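Local structure of putative laminarinase (Phanerochaete chrysosporium, 2W39) at residues Thr2-Phe14 with Asn286-Gln298. The protein probably hydrolyses beta-glucans such as laminarin and lichenin as a secreted glycoside hydrolase of family 16 from a white-rot fungus. Sequence-based numbering, arbitrary orientation.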
loop_
_atom_site.group_PDB
_atom_site.type_symbol
_atom_site.label_atom_id
_atom_site.label_comp_id
_atom_site.label_asym_id
_atom_site.label_seq_id
_atom_site.Cartn_x
_atom_site.Cartn_y
_atom_site.Cartn_z
ATOM N N THR A 2 11.386 21.376 2.754
ATOM C CA THR A 2 12.013 20.836 3.961
ATOM C C THR A 2 10.944 20.433 4.963
ATOM O O THR A 2 9.985 21.170 5.211
ATOM C CB THR A 2 12.988 21.865 4.593
ATOM O OG1 THR A 2 14.044 22.128 3.663
ATOM C CG2 THR A 2 13.598 21.346 5.872
ATOM N N TYR A 3 11.116 19.245 5.530
ATOM C CA TYR A 3 10.187 18.712 6.528
ATOM C C TYR A 3 11.002 18.143 7.673
ATOM O O TYR A 3 12.203 17.848 7.522
ATOM C CB TYR A 3 9.295 17.600 5.945
ATOM C CG TYR A 3 8.458 17.968 4.754
ATOM C CD1 TYR A 3 7.113 18.323 4.901
ATOM C CD2 TYR A 3 8.972 17.914 3.463
ATOM C CE1 TYR A 3 6.329 18.627 3.805
ATOM C CE2 TYR A 3 8.185 18.217 2.360
ATOM C CZ TYR A 3 6.871 18.580 2.556
ATOM O OH TYR A 3 6.067 18.898 1.478
ATOM N N HIS A 4 10.333 17.927 8.798
ATOM C CA HIS A 4 10.989 17.422 9.999
ATOM C C HIS A 4 10.205 16.259 10.561
ATOM O O HIS A 4 8.978 16.174 10.423
ATOM C CB HIS A 4 11.160 18.539 11.039
ATOM C CG HIS A 4 11.996 19.656 10.525
ATOM N ND1 HIS A 4 11.466 20.765 9.900
ATOM C CD2 HIS A 4 13.340 19.778 10.436
ATOM C CE1 HIS A 4 12.455 21.552 9.498
ATOM N NE2 HIS A 4 13.601 20.977 9.817
ATOM N N LEU A 5 10.907 15.372 11.244
ATOM C CA LEU A 5 10.306 14.143 11.735
ATOM C C LEU A 5 9.107 14.419 12.622
ATOM O O LEU A 5 9.166 15.267 13.528
ATOM C CB LEU A 5 11.361 13.352 12.500
ATOM C CG LEU A 5 11.050 11.913 12.845
ATOM C CD1 LEU A 5 10.830 11.058 11.570
ATOM C CD2 LEU A 5 12.197 11.369 13.692
ATOM N N GLU A 6 8.030 13.688 12.361
ATOM C CA GLU A 6 6.778 13.759 13.113
ATOM C C GLU A 6 6.514 12.437 13.848
ATOM O O GLU A 6 6.033 12.441 14.979
ATOM C CB GLU A 6 5.631 14.115 12.145
ATOM C CG GLU A 6 4.231 14.125 12.716
ATOM C CD GLU A 6 4.011 15.157 13.801
ATOM O OE1 GLU A 6 4.780 16.123 13.925
ATOM O OE2 GLU A 6 3.013 15.004 14.534
ATOM N N ASP A 7 6.791 11.316 13.185
ATOM C CA ASP A 7 6.618 9.978 13.752
ATOM C C ASP A 7 7.699 9.070 13.230
ATOM O O ASP A 7 8.025 9.094 12.047
ATOM C CB ASP A 7 5.256 9.392 13.377
ATOM C CG ASP A 7 4.111 10.161 13.981
ATOM O OD1 ASP A 7 3.884 10.029 15.206
ATOM O OD2 ASP A 7 3.433 10.909 13.243
ATOM N N ASN A 8 8.239 8.257 14.121
ATOM C CA ASN A 8 9.259 7.306 13.780
ATOM C C ASN A 8 8.802 5.952 14.282
ATOM O O ASN A 8 8.875 5.685 15.490
ATOM C CB ASN A 8 10.583 7.698 14.449
ATOM C CG ASN A 8 11.723 6.799 14.032
ATOM O OD1 ASN A 8 11.606 6.028 13.077
ATOM N ND2 ASN A 8 12.831 6.868 14.760
ATOM N N TRP A 9 8.323 5.103 13.374
ATOM C CA TRP A 9 7.774 3.823 13.775
ATOM C C TRP A 9 8.667 2.672 13.355
ATOM O O TRP A 9 8.880 2.442 12.161
ATOM C CB TRP A 9 6.380 3.657 13.193
ATOM C CG TRP A 9 5.385 4.734 13.560
ATOM C CD1 TRP A 9 5.144 5.263 14.799
ATOM C CD2 TRP A 9 4.466 5.370 12.667
ATOM N NE1 TRP A 9 4.128 6.192 14.718
ATOM C CE2 TRP A 9 3.688 6.267 13.424
ATOM C CE3 TRP A 9 4.248 5.283 11.287
ATOM C CZ2 TRP A 9 2.690 7.058 12.854
ATOM C CZ3 TRP A 9 3.249 6.052 10.725
ATOM C CH2 TRP A 9 2.486 6.940 11.506
ATOM N N VAL A 10 9.178 1.960 14.356
ATOM C CA VAL A 10 10.009 0.779 14.156
ATOM C C VAL A 10 9.552 -0.301 15.133
ATOM O O VAL A 10 9.320 -0.021 16.318
ATOM C CB VAL A 10 11.501 1.116 14.431
ATOM C CG1 VAL A 10 12.378 -0.134 14.360
ATOM C CG2 VAL A 10 12.004 2.184 13.453
ATOM N N GLY A 11 9.423 -1.533 14.652
ATOM C CA GLY A 11 9.198 -2.678 15.548
ATOM C C GLY A 11 7.993 -2.519 16.447
ATOM O O GLY A 11 6.891 -2.247 15.979
ATOM N N SER A 12 8.202 -2.649 17.755
ATOM C CA SER A 12 7.083 -2.623 18.695
ATOM C C SER A 12 6.322 -1.285 18.723
ATOM O O SER A 12 5.191 -1.235 19.207
ATOM C CB SER A 12 7.568 -2.968 20.103
ATOM O OG SER A 12 8.476 -1.987 20.557
ATOM N N ALA A 13 6.921 -0.213 18.199
ATOM C CA ALA A 13 6.228 1.083 18.174
ATOM C C ALA A 13 4.861 0.972 17.509
ATOM O O ALA A 13 3.914 1.638 17.908
ATOM C CB ALA A 13 7.063 2.140 17.456
ATOM N N PHE A 14 4.768 0.146 16.467
ATOM C CA PHE A 14 3.523 0.017 15.717
ATOM C C PHE A 14 2.369 -0.473 16.585
ATOM O O PHE A 14 1.211 -0.185 16.286
ATOM C CB PHE A 14 3.700 -0.931 14.528
ATOM C CG PHE A 14 4.523 -0.361 13.406
ATOM C CD1 PHE A 14 3.917 0.408 12.410
ATOM C CD2 PHE A 14 5.886 -0.617 13.329
ATOM C CE1 PHE A 14 4.666 0.914 11.344
ATOM C CE2 PHE A 14 6.657 -0.108 12.276
ATOM C CZ PHE A 14 6.040 0.656 11.269
ATOM N N ASN A 286 4.783 -17.029 2.171
ATOM C CA ASN A 286 5.469 -15.813 1.733
ATOM C C ASN A 286 4.546 -14.618 1.570
ATOM O O ASN A 286 4.947 -13.589 1.039
ATOM C CB ASN A 286 6.310 -16.077 0.489
ATOM C CG ASN A 286 7.523 -16.945 0.802
ATOM O OD1 ASN A 286 8.132 -16.812 1.869
ATOM N ND2 ASN A 286 7.871 -17.836 -0.116
ATOM N N ALA A 287 3.332 -14.741 2.098
ATOM C CA ALA A 287 2.363 -13.648 2.073
ATOM C C ALA A 287 2.528 -12.792 3.330
ATOM O O ALA A 287 1.654 -12.762 4.201
ATOM C CB ALA A 287 0.954 -14.202 1.948
ATOM N N TYR A 288 3.672 -12.114 3.412
ATOM C CA TYR A 288 3.976 -11.260 4.556
ATOM C C TYR A 288 4.627 -9.957 4.137
ATOM O O TYR A 288 5.389 -9.899 3.161
ATOM C CB TYR A 288 4.873 -11.974 5.597
ATOM C CG TYR A 288 6.279 -12.322 5.158
ATOM C CD1 TYR A 288 7.355 -11.471 5.424
ATOM C CD2 TYR A 288 6.540 -13.532 4.510
ATOM C CE1 TYR A 288 8.660 -11.814 5.035
ATOM C CE2 TYR A 288 7.822 -13.866 4.112
ATOM C CZ TYR A 288 8.869 -13.004 4.371
ATOM O OH TYR A 288 10.146 -13.333 3.983
ATOM N N TRP A 289 4.308 -8.909 4.889
ATOM C CA TRP A 289 5.100 -7.691 4.913
ATOM C C TRP A 289 6.211 -7.870 5.931
ATOM O O TRP A 289 5.972 -8.384 7.023
ATOM C CB TRP A 289 4.236 -6.530 5.400
ATOM C CG TRP A 289 3.153 -6.042 4.479
ATOM C CD1 TRP A 289 1.820 -6.348 4.536
ATOM C CD2 TRP A 289 3.309 -5.104 3.414
ATOM N NE1 TRP A 289 1.135 -5.674 3.538
ATOM C CE2 TRP A 289 2.029 -4.887 2.854
ATOM C CE3 TRP A 289 4.412 -4.418 2.880
ATOM C CZ2 TRP A 289 1.818 -4.003 1.791
ATOM C CZ3 TRP A 289 4.199 -3.552 1.803
ATOM C CH2 TRP A 289 2.917 -3.356 1.275
ATOM N N ASP A 290 7.417 -7.400 5.596
ATOM C CA ASP A 290 8.509 -7.231 6.566
ATOM C C ASP A 290 8.936 -5.784 6.393
ATOM O O ASP A 290 9.467 -5.412 5.329
ATOM C CB ASP A 290 9.651 -8.224 6.283
ATOM C CG ASP A 290 10.857 -8.031 7.193
ATOM O OD1 ASP A 290 11.017 -6.963 7.798
ATOM O OD2 ASP A 290 11.685 -8.974 7.273
ATOM N N ILE A 291 8.635 -4.970 7.399
ATOM C CA ILE A 291 8.842 -3.529 7.335
ATOM C C ILE A 291 9.907 -3.144 8.358
ATOM O O ILE A 291 9.811 -3.509 9.543
ATOM C CB ILE A 291 7.509 -2.804 7.575
ATOM C CG1 ILE A 291 6.587 -3.063 6.368
ATOM C CG2 ILE A 291 7.729 -1.303 7.789
ATOM C CD1 ILE A 291 5.111 -2.780 6.614
ATOM N N ALA A 292 10.940 -2.451 7.885
ATOM C CA ALA A 292 12.028 -1.981 8.740
ATOM C C ALA A 292 11.647 -0.705 9.490
ATOM O O ALA A 292 12.032 -0.530 10.660
ATOM C CB ALA A 292 13.300 -1.752 7.901
ATOM N N SER A 293 10.916 0.194 8.826
ATOM C CA SER A 293 10.472 1.430 9.462
ATOM C C SER A 293 9.418 2.087 8.598
ATOM O O SER A 293 9.381 1.901 7.363
ATOM C CB SER A 293 11.633 2.414 9.668
ATOM O OG SER A 293 12.231 2.763 8.436
ATOM N N VAL A 294 8.583 2.889 9.255
ATOM C CA VAL A 294 7.735 3.870 8.573
ATOM C C VAL A 294 7.955 5.180 9.312
ATOM O O VAL A 294 7.831 5.214 10.541
ATOM C CB VAL A 294 6.245 3.481 8.546
ATOM C CG1 VAL A 294 5.411 4.596 7.914
ATOM C CG2 VAL A 294 6.041 2.166 7.781
ATOM N N ARG A 295 8.322 6.234 8.583
ATOM C CA ARG A 295 8.589 7.530 9.180
ATOM C C ARG A 295 7.724 8.561 8.501
ATOM O O ARG A 295 7.551 8.547 7.281
ATOM C CB ARG A 295 10.065 7.897 9.040
ATOM C CG ARG A 295 10.950 6.923 9.828
ATOM C CD ARG A 295 12.417 7.293 9.881
ATOM N NE ARG A 295 13.143 6.316 10.710
ATOM C CZ ARG A 295 13.983 5.387 10.249
ATOM N NH1 ARG A 295 14.256 5.301 8.954
ATOM N NH2 ARG A 295 14.565 4.542 11.093
ATOM N N VAL A 296 7.180 9.460 9.309
ATOM C CA VAL A 296 6.357 10.537 8.785
ATOM C C VAL A 296 7.005 11.855 9.172
ATOM O O VAL A 296 7.512 11.996 10.289
ATOM C CB VAL A 296 4.921 10.473 9.322
ATOM C CG1 VAL A 296 4.085 11.601 8.710
ATOM C CG2 VAL A 296 4.290 9.109 9.004
ATOM N N TYR A 297 6.971 12.799 8.236
ATOM C CA TYR A 297 7.551 14.125 8.398
ATOM C C TYR A 297 6.472 15.150 8.097
ATOM O O TYR A 297 5.622 14.953 7.230
ATOM C CB TYR A 297 8.693 14.329 7.399
ATOM C CG TYR A 297 9.842 13.372 7.581
ATOM C CD1 TYR A 297 9.770 12.066 7.096
ATOM C CD2 TYR A 297 11.015 13.786 8.202
ATOM C CE1 TYR A 297 10.839 11.193 7.257
ATOM C CE2 TYR A 297 12.080 12.924 8.360
ATOM C CZ TYR A 297 11.985 11.621 7.890
ATOM O OH TYR A 297 13.046 10.744 8.031
ATOM N N GLN A 298 6.540 16.287 8.786
ATOM C CA GLN A 298 5.647 17.421 8.554
ATOM C C GLN A 298 6.417 18.717 8.701
ATOM O O GLN A 298 5.921 19.755 8.248
ATOM C CB GLN A 298 4.541 17.481 9.596
ATOM C CG GLN A 298 3.485 16.452 9.455
ATOM C CD GLN A 298 2.433 16.522 10.559
ATOM O OE1 GLN A 298 2.431 17.400 11.441
ATOM N NE2 GLN A 298 1.540 15.607 10.506
ATOM O OXT GLN A 298 7.491 18.713 9.324
HETATM O O HOH W 1 14.795 4.678 13.987
HETATM O O HOH W 2 10.132 -2.101 12.035
#
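Val294 meets two aromatic side chains of the N-terminal segment, one with each methyl. Its CG1 lies 3.6 Å from Trp9 CE3, near the plane of the indole and at its edge, while CG2 meets the edge of the Phe14 ring at CZ. Trp9 has CG anti to its carbonyl carbon (chi1 -57°), which lays the indole back along the strand and brings Trp9 CZ3 to 3.7 Å from Val296 CG2. Phe14, at the start of the helix after the turn, also touches Ile291 CG2 through CZ.

Toward the face that carries Asn8 and Arg295, Leu5 CD1 sits over one face of the Tyr297 ring, 4.1 Å from its centroid in a CH-pi contact; the phenol itself bonds to the carbonyl of Pro216.

The backbones pair antiparallel from His4-Gln298 to Trp9-Val294, interrupted by a classic beta bulge in which Glu6 and Asp7 both face Val296. Val296 O accepts both amides, from Glu6 N at 2.7 Å and Asp7 N at 3.1 Å. At the outer end, His4 N donates to the terminal carboxylate at Gln298 OXT, 3.0 Å away.

Polar side chains border the pairing. The Glu6 carboxylate stacks on the Gln298 amide with planes 4° apart, while Lys78 forms salt bridges with both Glu6 and Asp7, and Asp7 OD2 also hydrogen-bonds to Tyr80 OH. Arg295 NE reaches Asn8 OD1 at 2.8 Å, approaching from above the amide plane, and a water links Asn8 ND2 to Arg295 NH2. A second water joins Gly11 N to Ile291 O where the strands part.

The first and last strands of the chain are thus zipped together within one sheet of the GH16 beta-sandwich, and Lys78 probably offsets the negative charge gathered beside the bulge.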